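Local coordinates for protein DMATS type aromatic prenyltransferase (Streptomyces coelicolor, PDB 6ZS0) that probably transfers a dimethylallyl group from its diphosphate to the C5 position of the tryptophan indole, as a DMATS-type aromatic prenyltransferase, at residues R79-P84 and K149-P154. Residues are numbered along the deposited sequence; the frame is centred on the assembly and turned at random.
Sequences RVLVEP and KVYLNP
Leu-81 and Tyr-151 meet across the strand that lies between theirs in the sheet. The leucine offers a single methyl: CD1 sits 4.0 Å from CE1 of Tyr-151 and equally far from CD1 of that ring, so it bears on one side of the phenol, obliquely, rather than on its hydroxyl end. Leu-81 gets there because its CG is anti to the backbone N (chi1 180°), and its side chain meets the tyrosine's at roughly a right angle. Ala-137 of strand 135-139, the strand in between, touches both side chains. The backbones stay well apart: the nearest CA atoms of 79-84 and 149-154, those of Leu-81 and Lys-149, are 9.0 Å from each other.

Further along the same two strands, Arg-79 and Lys-149 bring their basic ends together, with NE of the arginine 4.1 Å from NZ of the lysine. Arg-79 runs extended from CG to NE, whereas the lysine chain bends at chi3 (-36°). Acidic residues are at hand: Arg-79 touches Glu-139, and Lys-149 has a long, weak ion pair with Asp-194.

Backbone bonds join 79-84 to strands 64-70 and 135-139, while the contact itself rests on side chains alone and buries just 108 Å². Strands 77-82 and 147-152 both run antiparallel to 135-139, hence parallel to each other, and all four touching side chains rise from one face of the sheet. Val-150 points the other way, onto Val-102 of helix 91-109. This inward-facing cluster of arginine, lysine and tyrosine in a closed antiparallel barrel ringed by helices is consistent with the prenyl diphosphate pocket of the ABBA fold, where relatives hold the diphosphate with basic side chains and screen the allyl cation with tyrosines.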
ATOM      1  N   ARG A  79      -0.903   8.853  -1.328  1.00 18.08           N
ATOM      2  CA  ARG A  79       0.265   8.058  -1.754  1.00 18.31           C
ATOM      3  C   ARG A  79      -0.014   7.384  -3.083  1.00 16.64           C
ATOM      4  O   ARG A  79      -1.174   7.080  -3.405  1.00 16.24           O
ATOM      5  CB  ARG A  79       0.637   7.001  -0.721  1.00 20.51           C
ATOM      6  CG  ARG A  79       1.085   7.579   0.601  1.00 23.48           C
ATOM      7  CD  ARG A  79       1.252   6.486   1.630  1.00 26.37           C
ATOM      8  NE  ARG A  79       1.945   7.020   2.787  1.00 29.71           N
ATOM      9  CZ  ARG A  79       1.395   7.829   3.689  1.00 32.93           C
ATOM     10  NH1 ARG A  79       0.125   8.200   3.581  1.00 34.04           N
ATOM     11  NH2 ARG A  79       2.122   8.267   4.705  1.00 35.16           N
ATOM     12  N   VAL A  80       1.067   7.085  -3.798  1.00 15.56           N
ATOM     13  CA  VAL A  80       1.010   6.201  -4.985  1.00 15.06           C
ATOM     14  C   VAL A  80       2.046   5.105  -4.801  1.00 14.31           C
ATOM     15  O   VAL A  80       3.197   5.417  -4.414  1.00 14.64           O
ATOM     16  CB  VAL A  80       1.230   6.937  -6.306  1.00 15.49           C
ATOM     17  CG1 VAL A  80       2.570   7.645  -6.343  1.00 16.00           C
ATOM     18  CG2 VAL A  80       1.067   5.994  -7.486  1.00 15.40           C
ATOM     19  N   LEU A  81       1.608   3.872  -4.994  1.00 13.38           N
ATOM     20  CA  LEU A  81       2.435   2.665  -4.891  1.00 12.95           C
ATOM     21  C   LEU A  81       2.721   2.186  -6.308  1.00 12.59           C
ATOM     22  O   LEU A  81       1.778   2.096  -7.130  1.00 12.63           O
ATOM     23  CB  LEU A  81       1.691   1.591  -4.109  1.00 12.95           C
ATOM     24  CG  LEU A  81       2.448   0.268  -3.935  1.00 13.01           C
ATOM     25  CD1 LEU A  81       3.600   0.431  -2.962  1.00 13.11           C
ATOM     26  CD2 LEU A  81       1.493  -0.797  -3.469  1.00 13.24           C
ATOM     27  N   VAL A  82       3.979   1.903  -6.617  0.70 12.37           N
ATOM     28  CA  VAL A  82       4.364   1.498  -7.992  0.70 12.24           C
ATOM     29  C   VAL A  82       5.389   0.374  -7.924  0.70 12.28           C
ATOM     30  O   VAL A  82       6.198   0.321  -6.972  0.70 12.18           O
ATOM     31  CB  VAL A  82       4.918   2.682  -8.809  0.70 12.25           C
ATOM     32  CG1 VAL A  82       6.095   3.339  -8.116  0.70 12.07           C
ATOM     33  CG2 VAL A  82       5.330   2.260 -10.200  0.70 12.30           C
ATOM     34  N   GLU A  83       5.397  -0.471  -8.944  1.00 12.68           N
ATOM     35  CA  GLU A  83       6.447  -1.490  -9.133  1.00 13.36           C
ATOM     36  C   GLU A  83       7.343  -1.021 -10.273  1.00 13.80           C
ATOM     37  O   GLU A  83       7.001  -1.203 -11.434  1.00 14.21           O
ATOM     38  CB  GLU A  83       5.801  -2.839  -9.422  1.00 14.27           C
ATOM     39  CG  GLU A  83       6.838  -3.902  -9.716  1.00 15.26           C
ATOM     40  CD  GLU A  83       6.260  -5.294  -9.869  1.00 16.99           C
ATOM     41  OE1 GLU A  83       6.341  -6.096  -8.919  1.00 18.28           O
ATOM     42  OE2 GLU A  83       5.769  -5.558 -10.919  1.00 19.89           O
ATOM     43  N   PRO A  84       8.480  -0.347 -10.017  1.00 14.15           N
ATOM     44  CA  PRO A  84       9.252   0.237 -11.113  1.00 15.27           C
ATOM     45  C   PRO A  84       9.836  -0.797 -12.073  1.00 16.54           C
ATOM     46  O   PRO A  84      10.004  -0.517 -13.270  1.00 18.80           O
ATOM     47  CB  PRO A  84      10.351   1.026 -10.420  1.00 15.08           C
ATOM     48  CG  PRO A  84       9.916   1.185  -9.032  1.00 14.90           C
ATOM     49  CD  PRO A  84       9.037  -0.007  -8.706  1.00 14.32           C
ATOM     50  N   LYS A 149       8.989   5.330   0.474  1.00 19.63           N
ATOM     51  CA  LYS A 149       8.923   4.080   1.237  1.00 19.45           C
ATOM     52  C   LYS A 149       9.250   2.959   0.256  1.00 17.81           C
ATOM     53  O   LYS A 149       8.693   3.006  -0.842  1.00 18.88           O
ATOM     54  CB  LYS A 149       7.515   3.908   1.797  1.00 21.71           C
ATOM     55  CG  LYS A 149       7.347   2.833   2.853  1.00 23.81           C
ATOM     56  CD  LYS A 149       6.021   2.946   3.579  1.00 26.38           C
ATOM     57  CE  LYS A 149       5.590   4.378   3.793  1.00 28.66           C
ATOM     58  NZ  LYS A 149       4.525   4.489   4.819  1.00 31.77           N
ATOM     59  N   VAL A 150      10.123   2.043   0.630  1.00 15.71           N
ATOM     60  CA  VAL A 150      10.473   0.866  -0.192  1.00 15.24           C
ATOM     61  C   VAL A 150       9.952  -0.393   0.478  1.00 14.46           C
ATOM     62  O   VAL A 150      10.206  -0.560   1.661  1.00 14.32           O
ATOM     63  CB  VAL A 150      11.994   0.816  -0.401  1.00 15.97           C
ATOM     64  CG1 VAL A 150      12.408  -0.367  -1.226  1.00 16.51           C
ATOM     65  CG2 VAL A 150      12.443   2.109  -1.050  1.00 16.65           C
ATOM     66  N   TYR A 151       9.291  -1.260  -0.308  1.00 13.56           N
ATOM     67  CA  TYR A 151       8.717  -2.559   0.111  1.00 13.66           C
ATOM     68  C   TYR A 151       9.554  -3.678  -0.484  1.00 13.08           C
ATOM     69  O   TYR A 151       9.773  -3.680  -1.687  1.00 12.79           O
ATOM     70  CB  TYR A 151       7.278  -2.677  -0.360  1.00 14.16           C
ATOM     71  CG  TYR A 151       6.314  -1.772   0.345  1.00 15.47           C
ATOM     72  CD1 TYR A 151       6.193  -0.450  -0.025  1.00 16.60           C
ATOM     73  CD2 TYR A 151       5.529  -2.244   1.381  1.00 16.50           C
ATOM     74  CE1 TYR A 151       5.299   0.393   0.625  1.00 18.01           C
ATOM     75  CE2 TYR A 151       4.643  -1.411   2.045  1.00 17.88           C
ATOM     76  CZ  TYR A 151       4.539  -0.095   1.669  1.00 18.84           C
ATOM     77  OH  TYR A 151       3.638   0.729   2.290  1.00 22.23           O
ATOM     78  N   LEU A 152      10.017  -4.561   0.384  1.00 13.13           N
ATOM     79  CA  LEU A 152      10.847  -5.724   0.021  1.00 13.21           C
ATOM     80  C   LEU A 152      10.158  -7.004   0.484  1.00 13.21           C
ATOM     81  O   LEU A 152       9.186  -6.915   1.275  1.00 13.07           O
ATOM     82  CB  LEU A 152      12.218  -5.554   0.661  1.00 13.59           C
ATOM     83  CG  LEU A 152      12.944  -4.253   0.350  1.00 13.79           C
ATOM     84  CD1 LEU A 152      14.126  -4.082   1.263  1.00 14.24           C
ATOM     85  CD2 LEU A 152      13.382  -4.250  -1.103  1.00 13.87           C
ATOM     86  N   ASN A 153      10.627  -8.141  -0.012  1.00 13.33           N
ATOM     87  CA  ASN A 153       9.953  -9.471   0.101  1.00 13.83           C
ATOM     88  C   ASN A 153      10.706 -10.399   1.047  1.00 14.55           C
ATOM     89  O   ASN A 153      11.719 -10.976   0.655  1.00 14.74           O
ATOM     90  CB  ASN A 153       9.886 -10.122  -1.275  1.00 13.94           C
ATOM     91  CG  ASN A 153       9.222 -11.477  -1.258  1.00 14.28           C
ATOM     92  OD1 ASN A 153       8.627 -11.879  -0.261  1.00 14.94           O
ATOM     93  ND2 ASN A 153       9.332 -12.186  -2.365  1.00 14.99           N
ATOM     94  N   PRO A 154      10.263 -10.566   2.312  1.00 15.13           N
ATOM     95  CA  PRO A 154      10.921 -11.496   3.229  1.00 16.12           C
ATOM     96  C   PRO A 154      10.957 -12.950   2.721  1.00 16.67           C
ATOM     97  O   PRO A 154      11.806 -13.719   3.234  1.00 17.89           O
ATOM     98  CB  PRO A 154      10.069 -11.359   4.495  1.00 16.16           C
ATOM     99  CG  PRO A 154       9.539  -9.964   4.418  1.00 15.92           C
ATOM    100  CD  PRO A 154       9.178  -9.816   2.965  1.00 15.50           C
TER